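Local coordinates for biogenic amine-binding protein (Rhodnius prolixus, PDB 4GE1) that binds biogenic amines, probably including serotonin and norepinephrine, in the saliva of a blood-feeding insect, and here holds tryptamine in its lipocalin pocket, at residues A[11-16]-A[83-88]; A[26-31]-A[169-174]; A[55-60]-A[72-77]; A[104-109]-A[125-130]. All coordinates share one frame; numbering follows the deposited sequence.

Overall arrangement
Three of the four contacts reach one curled antiparallel sheet of this lipocalin. Contacts 3 and 4 are two hairpins of that sheet, with strand 88-96 between them and their centres about 13 Å apart, and both touch tryptamine: contact 3 is buried and brings a carboxylate and an aromatic face to the amine, while contact 4 is partly buried and offers aliphatic groups to the indole. Contact 2, also buried, joins the loop after short strand 168-169 to strand 23-31, with a single backbone bond between its segments. Contact 1, nearer the surface, joins two loops mainly through backbone bonds; its centre lies about 26 Å from that of contact 2, across the chain's centre.

Contact 1. Residues A[11-16]-A[83-88]; sequences VKDFNK and DGNNGK
Two loops of the lipocalin meet where Val11 and Phe14, in the N-terminal segment ahead of helix 16-19, take hold of Asn85 and Gly87 in the connection between strands 69-78 and 88-96. Gly87 N gives a hydrogen bond to Val11 O at 2.9 Å, and Asn86 CA adds a CA-H...O contact to the same oxygen. Three residues on, Phe14 N points almost straight at Asn85 O, with an N-H...O angle of 177° and an N-to-O distance of 2.6 Å. The phenyl group of Phe14 then turns toward Gly87: with CG anti to the backbone N (chi1 -160°), one face receives Gly87 CA, 3.7 Å from the ring centroid, in a CH-pi contact. A type II' beta turn from Asp83 to Asn86, followed by an inverse gamma turn centred on Gly87, folds the second loop into this shape. Toward the surface, Asn85 ND2 makes a weak bond to Asp13 OD1, the amide and carboxylate planes standing 72° apart, while Lys12 and Asn86 run side by side. A water donates to Gly84 O and to Asn86 O, the latter at 2.9 Å from the water oxygen, and accepts a weak bond from Lys16 NZ, so it links the two carbonyls loosely to the lysine. Phe19, Phe20 and Tyr117 also pack against Phe14.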
loop_
_atom_site.group_PDB
_atom_site.type_symbol
_atom_site.label_atom_id
_atom_site.label_comp_id
_atom_site.label_asym_id
_atom_site.label_seq_id
_atom_site.Cartn_x
_atom_site.Cartn_y
_atom_site.Cartn_z
ATOM N N VAL A 11 -7.618 8.650 9.427
ATOM C CA VAL A 11 -8.648 9.502 8.840
ATOM C C VAL A 11 -10.023 9.201 9.417
ATOM O O VAL A 11 -10.438 8.045 9.475
ATOM C CB VAL A 11 -8.744 9.304 7.308
ATOM C CG1 VAL A 11 -9.627 10.372 6.695
ATOM C CG2 VAL A 11 -7.372 9.319 6.672
ATOM N N LYS A 12 -10.728 10.246 9.835
ATOM C CA LYS A 12 -12.096 10.100 10.319
ATOM C C LYS A 12 -13.071 10.109 9.151
ATOM O O LYS A 12 -12.839 10.776 8.145
ATOM C CB LYS A 12 -12.450 11.227 11.287
ATOM C CG LYS A 12 -12.744 10.760 12.701
ATOM C CD LYS A 12 -13.653 11.739 13.429
ATOM C CE LYS A 12 -13.041 13.130 13.509
ATOM N NZ LYS A 12 -13.894 14.061 14.302
ATOM N N ASP A 13 -14.166 9.369 9.289
ATOM C CA ASP A 13 -15.173 9.289 8.232
ATOM C C ASP A 13 -14.553 8.842 6.902
ATOM O O ASP A 13 -14.563 9.574 5.911
ATOM C CB ASP A 13 -15.897 10.628 8.080
ATOM C CG ASP A 13 -16.365 11.192 9.416
ATOM O OD1 ASP A 13 -17.464 10.811 9.881
ATOM O OD2 ASP A 13 -15.627 12.013 10.001
ATOM N N PHE A 14 -14.017 7.627 6.900
ATOM C CA PHE A 14 -13.359 7.055 5.730
ATOM C C PHE A 14 -14.394 6.632 4.691
ATOM O O PHE A 14 -15.244 5.777 4.959
ATOM C CB PHE A 14 -12.520 5.852 6.168
ATOM C CG PHE A 14 -11.443 5.454 5.190
ATOM C CD1 PHE A 14 -10.457 6.352 4.811
ATOM C CD2 PHE A 14 -11.393 4.168 4.689
ATOM C CE1 PHE A 14 -9.448 5.978 3.927
ATOM C CE2 PHE A 14 -10.384 3.782 3.804
ATOM C CZ PHE A 14 -9.412 4.691 3.424
ATOM N N ASN A 15 -14.334 7.243 3.512
ATOM C CA ASN A 15 -15.239 6.889 2.422
ATOM C C ASN A 15 -14.665 5.747 1.584
ATOM O O ASN A 15 -13.882 5.967 0.658
ATOM C CB ASN A 15 -15.533 8.103 1.540
ATOM C CG ASN A 15 -16.677 7.855 0.564
ATOM O OD1 ASN A 15 -16.790 6.779 -0.028
ATOM N ND2 ASN A 15 -17.538 8.850 0.404
ATOM N N LYS A 16 -15.056 4.525 1.925
ATOM C CA LYS A 16 -14.516 3.338 1.284
ATOM C C LYS A 16 -14.793 3.328 -0.214
ATOM O O LYS A 16 -13.910 3.028 -1.015
ATOM C CB LYS A 16 -15.087 2.081 1.940
ATOM C CG LYS A 16 -14.830 2.002 3.438
ATOM C CD LYS A 16 -15.220 0.639 3.986
ATOM C CE LYS A 16 -15.364 0.671 5.493
ATOM N NZ LYS A 16 -16.392 1.659 5.923
ATOM N N ASP A 83 -12.294 -0.229 11.390
ATOM C CA ASP A 83 -12.496 0.297 12.729
ATOM C C ASP A 83 -13.519 1.431 12.731
ATOM O O ASP A 83 -13.166 2.608 12.666
ATOM C CB ASP A 83 -11.160 0.765 13.315
ATOM C CG ASP A 83 -11.292 1.240 14.748
ATOM O OD1 ASP A 83 -12.234 0.792 15.437
ATOM O OD2 ASP A 83 -10.459 2.061 15.185
ATOM N N GLY A 84 -14.794 1.072 12.808
ATOM C CA GLY A 84 -15.848 2.063 12.765
ATOM C C GLY A 84 -15.782 2.865 11.483
ATOM O O GLY A 84 -15.731 2.299 10.394
ATOM N N ASN A 85 -15.763 4.186 11.615
ATOM C CA ASN A 85 -15.740 5.072 10.458
ATOM C C ASN A 85 -14.334 5.507 10.033
ATOM O O ASN A 85 -14.175 6.288 9.093
ATOM C CB ASN A 85 -16.604 6.303 10.732
ATOM C CG ASN A 85 -17.662 6.518 9.670
ATOM O OD1 ASN A 85 -17.857 5.674 8.793
ATOM N ND2 ASN A 85 -18.359 7.647 9.746
ATOM N N ASN A 86 -13.316 4.994 10.718
ATOM C CA ASN A 86 -11.948 5.432 10.467
ATOM C C ASN A 86 -11.255 4.684 9.337
ATOM O O ASN A 86 -11.675 3.598 8.940
ATOM C CB ASN A 86 -11.107 5.324 11.739
ATOM C CG ASN A 86 -11.779 5.960 12.931
ATOM O OD1 ASN A 86 -12.054 7.161 12.935
ATOM N ND2 ASN A 86 -12.046 5.158 13.957
ATOM N N GLY A 87 -10.179 5.275 8.834
ATOM C CA GLY A 87 -9.385 4.654 7.792
ATOM C C GLY A 87 -8.397 3.672 8.383
ATOM O O GLY A 87 -7.181 3.845 8.262
ATOM N N LYS A 88 -8.921 2.632 9.018
ATOM C CA LYS A 88 -8.085 1.664 9.716
ATOM C C LYS A 88 -8.686 0.272 9.639
ATOM O O LYS A 88 -9.869 0.077 9.931
ATOM C CB LYS A 88 -7.921 2.075 11.177
ATOM C CG LYS A 88 -7.167 1.072 12.030
ATOM C CD LYS A 88 -6.908 1.649 13.417
ATOM C CE LYS A 88 -6.105 0.686 14.280
ATOM N NZ LYS A 88 -4.740 0.418 13.726
HETATM O O HOH W 1 -14.303 2.522 8.343
#

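Contact 2. Residues A[26-31]-A[169-174]; sequences ITHYKL and DATTLG
Ala170 and Thr27 make the one direct hydrogen bond between these segments: Ala170 N reaches Thr27 O at 2.8 Å, 22° from the carbonyl plane. The methyl of Ala170 sits against the same carbonyl, with CB 3.2 Å from Thr27 O, and lies near Tyr29 CE2. Next to this bond, His28 and Asp169 form an antiparallel non-hydrogen-bonded pair. Their side chains run alongside each other in the same direction, the imidazole and carboxylate planes nearly parallel, 13° apart, but His28 NE2 and Asp169 OD1, 3.4 Å apart, have poor hydrogen-bond geometry. Each group is instead positioned from its own strand or turn. Thr27 OG1 lies in the imidazole plane and shares a hydrogen bond with His28 ND1 at 2.9 Å. Asp169 OD1 accepts from Thr171 OG1 on its syn side and from Thr171 N above the carboxylate plane, the latter closing an Asx turn. Thr172 OG1 and N both grip Asp169 O. Thr27 and His28 form a classic beta bulge opposite Val138. Strand 23-31 of the lipocalin sheet, which also carries Ile26 into the amine pocket, is flanked by strands 130-140 and 43-50, while short strand 168-169 adds a further pairing and Leu164 and Leu167 cover His28.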
loop_
_atom_site.group_PDB
_atom_site.type_symbol
_atom_site.label_atom_id
_atom_site.label_comp_id
_atom_site.label_asym_id
_atom_site.label_seq_id
_atom_site.Cartn_x
_atom_site.Cartn_y
_atom_site.Cartn_z
ATOM N N ILE A 26 3.044 4.053 -5.309
ATOM C CA ILE A 26 3.811 4.344 -4.102
ATOM C C ILE A 26 5.027 5.178 -4.478
ATOM O O ILE A 26 5.964 4.685 -5.105
ATOM C CB ILE A 26 4.221 3.064 -3.369
ATOM C CG1 ILE A 26 2.976 2.202 -3.118
ATOM C CG2 ILE A 26 4.907 3.405 -2.049
ATOM C CD1 ILE A 26 3.171 1.112 -2.103
ATOM N N THR A 27 4.990 6.454 -4.114
ATOM C CA THR A 27 5.999 7.400 -4.571
ATOM C C THR A 27 7.174 7.559 -3.604
ATOM O O THR A 27 8.312 7.748 -4.028
ATOM C CB THR A 27 5.369 8.777 -4.846
ATOM O OG1 THR A 27 4.656 9.218 -3.682
ATOM C CG2 THR A 27 4.407 8.683 -6.022
ATOM N N HIS A 28 6.889 7.495 -2.309
ATOM C CA HIS A 28 7.898 7.696 -1.272
ATOM C C HIS A 28 7.592 6.751 -0.129
ATOM O O HIS A 28 6.425 6.447 0.133
ATOM C CB HIS A 28 7.839 9.119 -0.718
ATOM C CG HIS A 28 8.033 10.191 -1.746
ATOM N ND1 HIS A 28 7.083 10.493 -2.693
ATOM C CD2 HIS A 28 9.063 11.043 -1.957
ATOM C CE1 HIS A 28 7.520 11.483 -3.452
ATOM N NE2 HIS A 28 8.720 11.833 -3.027
ATOM N N TYR A 29 8.625 6.305 0.577
ATOM C CA TYR A 29 8.391 5.423 1.711
ATOM C C TYR A 29 9.602 5.132 2.583
ATOM O O TYR A 29 10.743 5.113 2.117
ATOM C CB TYR A 29 7.775 4.104 1.241
ATOM C CG TYR A 29 8.667 3.248 0.374
ATOM C CD1 TYR A 29 9.572 2.356 0.934
ATOM C CD2 TYR A 29 8.572 3.301 -1.014
ATOM C CE1 TYR A 29 10.367 1.544 0.130
ATOM C CE2 TYR A 29 9.357 2.494 -1.821
ATOM C CZ TYR A 29 10.254 1.618 -1.253
ATOM O OH TYR A 29 11.036 0.828 -2.082
ATOM N N LYS A 30 9.326 4.904 3.860
ATOM C CA LYS A 30 10.325 4.413 4.791
ATOM C C LYS A 30 9.938 3.010 5.212
ATOM O O LYS A 30 8.846 2.783 5.738
ATOM C CB LYS A 30 10.416 5.299 6.028
ATOM C CG LYS A 30 11.306 4.703 7.126
ATOM C CD LYS A 30 11.460 5.655 8.293
ATOM C CE LYS A 30 12.373 5.078 9.369
ATOM N NZ LYS A 30 12.193 5.804 10.651
ATOM N N LEU A 31 10.834 2.070 4.951
ATOM C CA LEU A 31 10.662 0.690 5.361
ATOM C C LEU A 31 11.622 0.360 6.510
ATOM O O LEU A 31 12.833 0.317 6.311
ATOM C CB LEU A 31 10.961 -0.219 4.183
ATOM C CG LEU A 31 11.018 -1.704 4.503
ATOM C CD1 LEU A 31 9.659 -2.176 4.984
ATOM C CD2 LEU A 31 11.462 -2.475 3.268
ATOM N N ASP A 169 12.776 8.300 -1.932
ATOM C CA ASP A 169 11.985 8.849 -3.029
ATOM C C ASP A 169 12.051 7.906 -4.223
ATOM O O ASP A 169 13.034 7.897 -4.971
ATOM C CB ASP A 169 12.504 10.244 -3.390
ATOM C CG ASP A 169 11.839 10.830 -4.624
ATOM O OD1 ASP A 169 10.842 10.262 -5.124
ATOM O OD2 ASP A 169 12.317 11.885 -5.092
ATOM N N ALA A 170 10.999 7.111 -4.395
ATOM C CA ALA A 170 10.973 6.089 -5.433
ATOM C C ALA A 170 10.944 6.708 -6.822
ATOM O O ALA A 170 11.293 6.054 -7.804
ATOM C CB ALA A 170 9.792 5.146 -5.235
ATOM N N THR A 171 10.549 7.977 -6.899
ATOM C CA THR A 171 10.556 8.697 -8.172
ATOM C C THR A 171 11.984 9.056 -8.606
ATOM O O THR A 171 12.179 9.790 -9.574
ATOM C CB THR A 171 9.663 9.979 -8.144
ATOM O OG1 THR A 171 10.442 11.117 -7.744
ATOM C CG2 THR A 171 8.461 9.805 -7.201
ATOM N N THR A 172 12.979 8.544 -7.883
ATOM C CA THR A 172 14.371 8.660 -8.317
ATOM C C THR A 172 14.729 7.495 -9.230
ATOM O O THR A 172 15.550 7.632 -10.133
ATOM C CB THR A 172 15.366 8.695 -7.141
ATOM O OG1 THR A 172 15.227 7.512 -6.344
ATOM C CG2 THR A 172 15.133 9.924 -6.278
ATOM N N LEU A 173 14.113 6.344 -8.983
ATOM C CA LEU A 173 14.241 5.221 -9.897
ATOM C C LEU A 173 13.690 5.687 -11.245
ATOM O O LEU A 173 14.296 5.458 -12.298
ATOM C CB LEU A 173 13.471 4.010 -9.371
ATOM C CG LEU A 173 13.834 3.547 -7.957
ATOM C CD1 LEU A 173 12.857 2.516 -7.469
ATOM C CD2 LEU A 173 15.225 2.986 -7.930
ATOM N N GLY A 174 12.543 6.363 -11.188
ATOM C CA GLY A 174 11.968 7.062 -12.325
ATOM C C GLY A 174 11.998 6.346 -13.660
ATOM O O GLY A 174 11.120 5.534 -13.958
#

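Contact 3. Residues A[55-60]-A[72-77]; sequences KIKEVF and YDISFA. With TSS (2-(1H-indol-3-yl)ethanamine), chain E.
Tyr72, at the start of its segment, sets the edge of its ring near Phe60 O. Asp73 follows with the ligand contact: chi1 of 58° lifts its carboxylate so that OD2 accepts from the tryptamine amine N1 at 2.7 Å; Gln139 also bonds the ligand. That nitrogen stands 3.0 Å above the centre of the Phe60 ring, consistent with a cation-pi interaction if the amine is protonated. Asn62 donates to Asp73 OD1 and Asn93 to OD2, and Phe60 N bonds Asp73 O at 2.8 Å. Ile74 turns to the other face of the sheet, where its CG2 meets Val59 CG2 at 4.0 Å and lies over a face of the Phe76 ring. Ser75 pairs with Glu58 through two backbone bonds, its OG at the edge of Phe60 and hydrogen-bonded to Asn93. Phe76 runs beside Lys57, whose NZ forms a salt bridge with Glu196. Ala77 closes the register with two bonds to Ile56. This hairpin lies between strands 43-50 and 88-96, with helix 181-189 against Val59.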
loop_
_atom_site.group_PDB
_atom_site.type_symbol
_atom_site.label_atom_id
_atom_site.label_comp_id
_atom_site.label_asym_id
_atom_site.label_seq_id
_atom_site.Cartn_x
_atom_site.Cartn_y
_atom_site.Cartn_z
ATOM N N LYS A 55 -16.432 -7.378 0.046
ATOM C CA LYS A 55 -15.026 -7.761 -0.011
ATOM C C LYS A 55 -14.155 -6.631 -0.557
ATOM O O LYS A 55 -14.520 -5.953 -1.520
ATOM C CB LYS A 55 -14.839 -9.022 -0.861
ATOM C CG LYS A 55 -15.483 -10.280 -0.278
ATOM C CD LYS A 55 -15.232 -11.494 -1.169
ATOM C CE LYS A 55 -15.734 -12.782 -0.518
ATOM N NZ LYS A 55 -16.854 -13.435 -1.273
ATOM N N ILE A 56 -13.003 -6.421 0.069
ATOM C CA ILE A 56 -12.005 -5.511 -0.486
ATOM C C ILE A 56 -10.799 -6.321 -0.936
ATOM O O ILE A 56 -10.340 -7.214 -0.229
ATOM C CB ILE A 56 -11.597 -4.402 0.514
ATOM C CG1 ILE A 56 -12.766 -3.444 0.754
ATOM C CG2 ILE A 56 -10.403 -3.615 -0.004
ATOM C CD1 ILE A 56 -13.698 -3.899 1.826
ATOM N N LYS A 57 -10.296 -6.022 -2.124
ATOM C CA LYS A 57 -9.216 -6.807 -2.699
ATOM C C LYS A 57 -8.188 -5.850 -3.251
ATOM O O LYS A 57 -8.547 -4.906 -3.942
ATOM C CB LYS A 57 -9.761 -7.702 -3.816
ATOM C CG LYS A 57 -8.725 -8.619 -4.450
ATOM C CD LYS A 57 -9.429 -9.724 -5.229
ATOM C CE LYS A 57 -8.457 -10.722 -5.820
ATOM N NZ LYS A 57 -9.207 -11.790 -6.553
ATOM N N GLU A 58 -6.912 -6.068 -2.928
ATOM C CA GLU A 58 -5.870 -5.136 -3.348
ATOM C C GLU A 58 -4.668 -5.890 -3.898
ATOM O O GLU A 58 -4.058 -6.690 -3.192
ATOM C CB GLU A 58 -5.441 -4.240 -2.183
ATOM C CG GLU A 58 -6.594 -3.714 -1.335
ATOM C CD GLU A 58 -6.130 -2.755 -0.246
ATOM O OE1 GLU A 58 -5.708 -1.628 -0.583
ATOM O OE2 GLU A 58 -6.188 -3.135 0.943
ATOM N N VAL A 59 -4.347 -5.640 -5.164
ATOM C CA VAL A 59 -3.297 -6.390 -5.836
ATOM C C VAL A 59 -2.095 -5.508 -6.125
ATOM O O VAL A 59 -2.232 -4.458 -6.758
ATOM C CB VAL A 59 -3.799 -7.015 -7.146
ATOM C CG1 VAL A 59 -2.653 -7.688 -7.880
ATOM C CG2 VAL A 59 -4.911 -8.020 -6.863
ATOM N N PHE A 60 -0.925 -5.939 -5.651
ATOM C CA PHE A 60 0.297 -5.140 -5.761
ATOM C C PHE A 60 1.282 -5.710 -6.784
ATOM O O PHE A 60 1.533 -6.913 -6.817
ATOM C CB PHE A 60 1.003 -5.039 -4.401
ATOM C CG PHE A 60 0.179 -4.368 -3.318
ATOM C CD1 PHE A 60 -0.775 -5.079 -2.613
ATOM C CD2 PHE A 60 0.398 -3.039 -2.979
ATOM C CE1 PHE A 60 -1.521 -4.472 -1.608
ATOM C CE2 PHE A 60 -0.350 -2.421 -1.972
ATOM C CZ PHE A 60 -1.304 -3.136 -1.292
ATOM N N TYR A 72 4.755 -9.943 -6.340
ATOM C CA TYR A 72 3.333 -9.652 -6.280
ATOM C C TYR A 72 2.770 -10.058 -4.925
ATOM O O TYR A 72 3.214 -11.038 -4.329
ATOM C CB TYR A 72 2.587 -10.404 -7.385
ATOM C CG TYR A 72 3.180 -10.243 -8.763
ATOM C CD1 TYR A 72 4.120 -11.157 -9.249
ATOM C CD2 TYR A 72 2.806 -9.185 -9.585
ATOM C CE1 TYR A 72 4.675 -11.021 -10.524
ATOM C CE2 TYR A 72 3.358 -9.034 -10.865
ATOM C CZ TYR A 72 4.290 -9.955 -11.326
ATOM O OH TYR A 72 4.828 -9.822 -12.590
ATOM N N ASP A 73 1.798 -9.292 -4.442
ATOM C CA ASP A 73 1.066 -9.658 -3.230
ATOM C C ASP A 73 -0.365 -9.140 -3.286
ATOM O O ASP A 73 -0.689 -8.251 -4.081
ATOM C CB ASP A 73 1.799 -9.228 -1.934
ATOM C CG ASP A 73 2.063 -7.739 -1.858
ATOM O OD1 ASP A 73 3.149 -7.308 -2.307
ATOM O OD2 ASP A 73 1.208 -6.997 -1.313
ATOM N N ILE A 74 -1.232 -9.725 -2.471
ATOM C CA ILE A 74 -2.640 -9.359 -2.513
ATOM C C ILE A 74 -3.194 -9.238 -1.114
ATOM O O ILE A 74 -3.020 -10.140 -0.293
ATOM C CB ILE A 74 -3.475 -10.410 -3.270
ATOM C CG1 ILE A 74 -2.846 -10.711 -4.638
ATOM C CG2 ILE A 74 -4.923 -9.940 -3.405
ATOM C CD1 ILE A 74 -3.487 -11.899 -5.363
ATOM N N SER A 75 -3.871 -8.127 -0.849
ATOM C CA SER A 75 -4.563 -7.963 0.421
ATOM C C SER A 75 -6.037 -8.286 0.275
ATOM O O SER A 75 -6.705 -7.796 -0.646
ATOM C CB SER A 75 -4.409 -6.542 0.952
ATOM O OG SER A 75 -3.068 -6.279 1.288
ATOM N N PHE A 76 -6.539 -9.108 1.192
ATOM C CA PHE A 76 -7.959 -9.430 1.244
ATOM C C PHE A 76 -8.519 -8.920 2.563
ATOM O O PHE A 76 -7.958 -9.194 3.631
ATOM C CB PHE A 76 -8.182 -10.940 1.188
ATOM C CG PHE A 76 -7.546 -11.612 0.009
ATOM C CD1 PHE A 76 -6.212 -11.988 0.045
ATOM C CD2 PHE A 76 -8.291 -11.901 -1.126
ATOM C CE1 PHE A 76 -5.624 -12.627 -1.039
ATOM C CE2 PHE A 76 -7.715 -12.536 -2.216
ATOM C CZ PHE A 76 -6.376 -12.900 -2.175
ATOM N N ALA A 77 -9.620 -8.181 2.492
ATOM C CA ALA A 77 -10.305 -7.733 3.698
ATOM C C ALA A 77 -11.799 -7.689 3.452
ATOM O O ALA A 77 -12.268 -7.929 2.333
ATOM C CB ALA A 77 -9.805 -6.369 4.127
HETATM N N1 TSS E . 1.767 -4.511 -0.466
HETATM C CA TSS E . 2.210 -4.603 0.904
HETATM C CB TSS E . 2.502 -3.318 1.613
HETATM C CG TSS E . 1.619 -2.145 1.322
HETATM C CD1 TSS E . 1.973 -0.997 0.627
HETATM N NE1 TSS E . 0.915 -0.161 0.585
HETATM C CE2 TSS E . -0.154 -0.743 1.236
HETATM C CD2 TSS E . 0.255 -1.965 1.705
HETATM C CZ2 TSS E . -1.485 -0.294 1.460
HETATM C CH2 TSS E . -2.376 -1.091 2.172
HETATM C CZ3 TSS E . -1.960 -2.335 2.651
HETATM C CE3 TSS E . -0.652 -2.779 2.423
#

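Contact 4. Residues A[104-109]-A[125-130]; sequences DERTLQ and VCDPAA. With TSS (2-(1H-indol-3-yl)ethanamine), chain E.
Leu108 and Val125 meet at an oblique angle on the pocket side of the hairpin, Leu108 CD1 lying 4.0 Å from Val125 CG1. The other methyl, Val125 CG2, approaches tryptamine CD2 at 3.7 Å and so lines the pocket against the indole. The Leu108 side chain crosses that of Asp127 at about a right angle, CD2 against its CB. Arg106 slants across Asp127: the guanidinium and carboxylate planes stand 68° apart, and Asp127 OD2 meets the aliphatic CB of Arg106 at 3.4 Å, with no salt bridge. With chi1 at 62°, the extended arginine rises past that carboxylate, so that NH2 bonds to Asn93 and comes within 4.0 Å of tryptamine CA. Gln109 runs obliquely to Pro128, its NE2 meeting the ring at the CG corner. Gln109 and Cys126 exchange backbone bonds, the shorter from Gln109 N to Cys126 O at 2.9 Å. Asp127 OD1 accepts from Ala129 N in an Asx turn that begins the type I turn out of the strand, while the Cys5–Cys126 disulfide ties this lipocalin hairpin to the N-terminal segment.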
loop_
_atom_site.group_PDB
_atom_site.type_symbol
_atom_site.label_atom_id
_atom_site.label_comp_id
_atom_site.label_asym_id
_atom_site.label_seq_id
_atom_site.Cartn_x
_atom_site.Cartn_y
_atom_site.Cartn_z
ATOM N N ASP A 104 3.654 -17.090 0.493
ATOM C CA ASP A 104 3.593 -16.856 1.938
ATOM C C ASP A 104 2.411 -15.939 2.240
ATOM O O ASP A 104 1.847 -15.319 1.321
ATOM C CB ASP A 104 4.891 -16.201 2.430
ATOM C CG ASP A 104 5.061 -16.276 3.947
ATOM O OD1 ASP A 104 4.118 -16.696 4.654
ATOM O OD2 ASP A 104 6.151 -15.907 4.437
ATOM N N GLU A 105 2.039 -15.860 3.519
ATOM C CA GLU A 105 0.916 -15.028 3.957
ATOM C C GLU A 105 1.181 -14.395 5.336
ATOM O O GLU A 105 1.962 -14.920 6.155
ATOM C CB GLU A 105 -0.385 -15.849 3.989
ATOM C CG GLU A 105 -0.333 -17.102 4.884
ATOM C CD GLU A 105 -1.559 -18.014 4.731
ATOM O OE1 GLU A 105 -2.503 -17.903 5.545
ATOM O OE2 GLU A 105 -1.565 -18.869 3.817
ATOM N N ARG A 106 0.526 -13.270 5.594
ATOM C CA ARG A 106 0.717 -12.550 6.841
ATOM C C ARG A 106 -0.482 -11.662 7.114
ATOM O O ARG A 106 -1.312 -11.410 6.230
ATOM C CB ARG A 106 1.945 -11.666 6.720
ATOM C CG ARG A 106 1.779 -10.634 5.635
ATOM C CD ARG A 106 3.100 -10.093 5.145
ATOM N NE ARG A 106 2.948 -9.509 3.814
ATOM C CZ ARG A 106 3.779 -8.617 3.286
ATOM N NH1 ARG A 106 4.827 -8.197 3.985
ATOM N NH2 ARG A 106 3.562 -8.143 2.063
ATOM N N THR A 107 -0.557 -11.175 8.346
ATOM C CA THR A 107 -1.577 -10.215 8.733
ATOM C C THR A 107 -0.966 -8.818 8.735
ATOM O O THR A 107 0.125 -8.614 9.270
ATOM C CB THR A 107 -2.090 -10.522 10.142
ATOM O OG1 THR A 107 -2.450 -11.905 10.220
ATOM C CG2 THR A 107 -3.293 -9.660 10.479
ATOM N N LEU A 108 -1.667 -7.862 8.136
ATOM C CA LEU A 108 -1.200 -6.481 8.101
ATOM C C LEU A 108 -2.220 -5.543 8.724
ATOM O O LEU A 108 -3.398 -5.548 8.347
ATOM C CB LEU A 108 -0.914 -6.038 6.663
ATOM C CG LEU A 108 0.228 -6.747 5.938
ATOM C CD1 LEU A 108 0.379 -6.263 4.504
ATOM C CD2 LEU A 108 1.503 -6.523 6.693
ATOM N N GLN A 109 -1.770 -4.739 9.682
ATOM C CA GLN A 109 -2.611 -3.683 10.233
ATOM C C GLN A 109 -2.384 -2.408 9.428
ATOM O O GLN A 109 -1.262 -1.893 9.368
ATOM C CB GLN A 109 -2.281 -3.461 11.711
ATOM C CG GLN A 109 -2.270 -4.752 12.525
ATOM C CD GLN A 109 -1.966 -4.526 14.003
ATOM O OE1 GLN A 109 -1.644 -3.412 14.426
ATOM N NE2 GLN A 109 -2.077 -5.586 14.796
ATOM N N VAL A 125 1.715 0.803 7.446
ATOM C CA VAL A 125 1.419 -0.622 7.372
ATOM C C VAL A 125 2.383 -1.405 8.241
ATOM O O VAL A 125 3.588 -1.160 8.213
ATOM C CB VAL A 125 1.526 -1.154 5.947
ATOM C CG1 VAL A 125 1.037 -2.599 5.891
ATOM C CG2 VAL A 125 0.736 -0.274 4.994
ATOM N N CYS A 126 1.862 -2.351 9.010
ATOM C CA CYS A 126 2.718 -3.101 9.921
ATOM C C CYS A 126 2.225 -4.515 10.196
ATOM O O CYS A 126 1.027 -4.764 10.255
ATOM C CB CYS A 126 2.882 -2.340 11.234
ATOM S SG CYS A 126 4.143 -3.044 12.283
ATOM N N ASP A 127 3.167 -5.434 10.366
ATOM C CA ASP A 127 2.848 -6.831 10.619
ATOM C C ASP A 127 3.125 -7.149 12.076
ATOM O O ASP A 127 4.262 -7.054 12.522
ATOM C CB ASP A 127 3.693 -7.727 9.711
ATOM C CG ASP A 127 3.372 -9.202 9.875
ATOM O OD1 ASP A 127 2.727 -9.581 10.880
ATOM O OD2 ASP A 127 3.783 -9.990 8.996
ATOM N N PRO A 128 2.082 -7.526 12.825
ATOM C CA PRO A 128 2.173 -7.820 14.260
ATOM C C PRO A 128 3.149 -8.955 14.548
ATOM O O PRO A 128 3.682 -9.046 15.654
ATOM C CB PRO A 128 0.752 -8.257 14.618
ATOM C CG PRO A 128 -0.111 -7.657 13.563
ATOM C CD PRO A 128 0.706 -7.660 12.320
ATOM N N ALA A 129 3.375 -9.812 13.559
ATOM C CA ALA A 129 4.303 -10.925 13.710
ATOM C C ALA A 129 5.706 -10.531 13.262
ATOM O O ALA A 129 6.662 -11.280 13.454
ATOM C CB ALA A 129 3.812 -12.133 12.923
ATOM N N ALA A 130 5.825 -9.355 12.657
ATOM C CA ALA A 130 7.118 -8.858 12.199
ATOM C C ALA A 130 7.173 -7.337 12.296
ATOM O O ALA A 130 7.326 -6.648 11.289
ATOM C CB ALA A 130 7.386 -9.311 10.775
HETATM N N1 TSS E . 1.767 -4.511 -0.466
HETATM C CA TSS E . 2.210 -4.603 0.904
HETATM C CB TSS E . 2.502 -3.318 1.613
HETATM C CG TSS E . 1.619 -2.145 1.322
HETATM C CD1 TSS E . 1.973 -0.997 0.627
HETATM N NE1 TSS E . 0.915 -0.161 0.585
HETATM C CE2 TSS E . -0.154 -0.743 1.236
HETATM C CD2 TSS E . 0.255 -1.965 1.705
HETATM C CZ2 TSS E . -1.485 -0.294 1.460
HETATM C CH2 TSS E . -2.376 -1.091 2.172
HETATM C CZ3 TSS E . -1.960 -2.335 2.651
HETATM C CE3 TSS E . -0.652 -2.779 2.423
#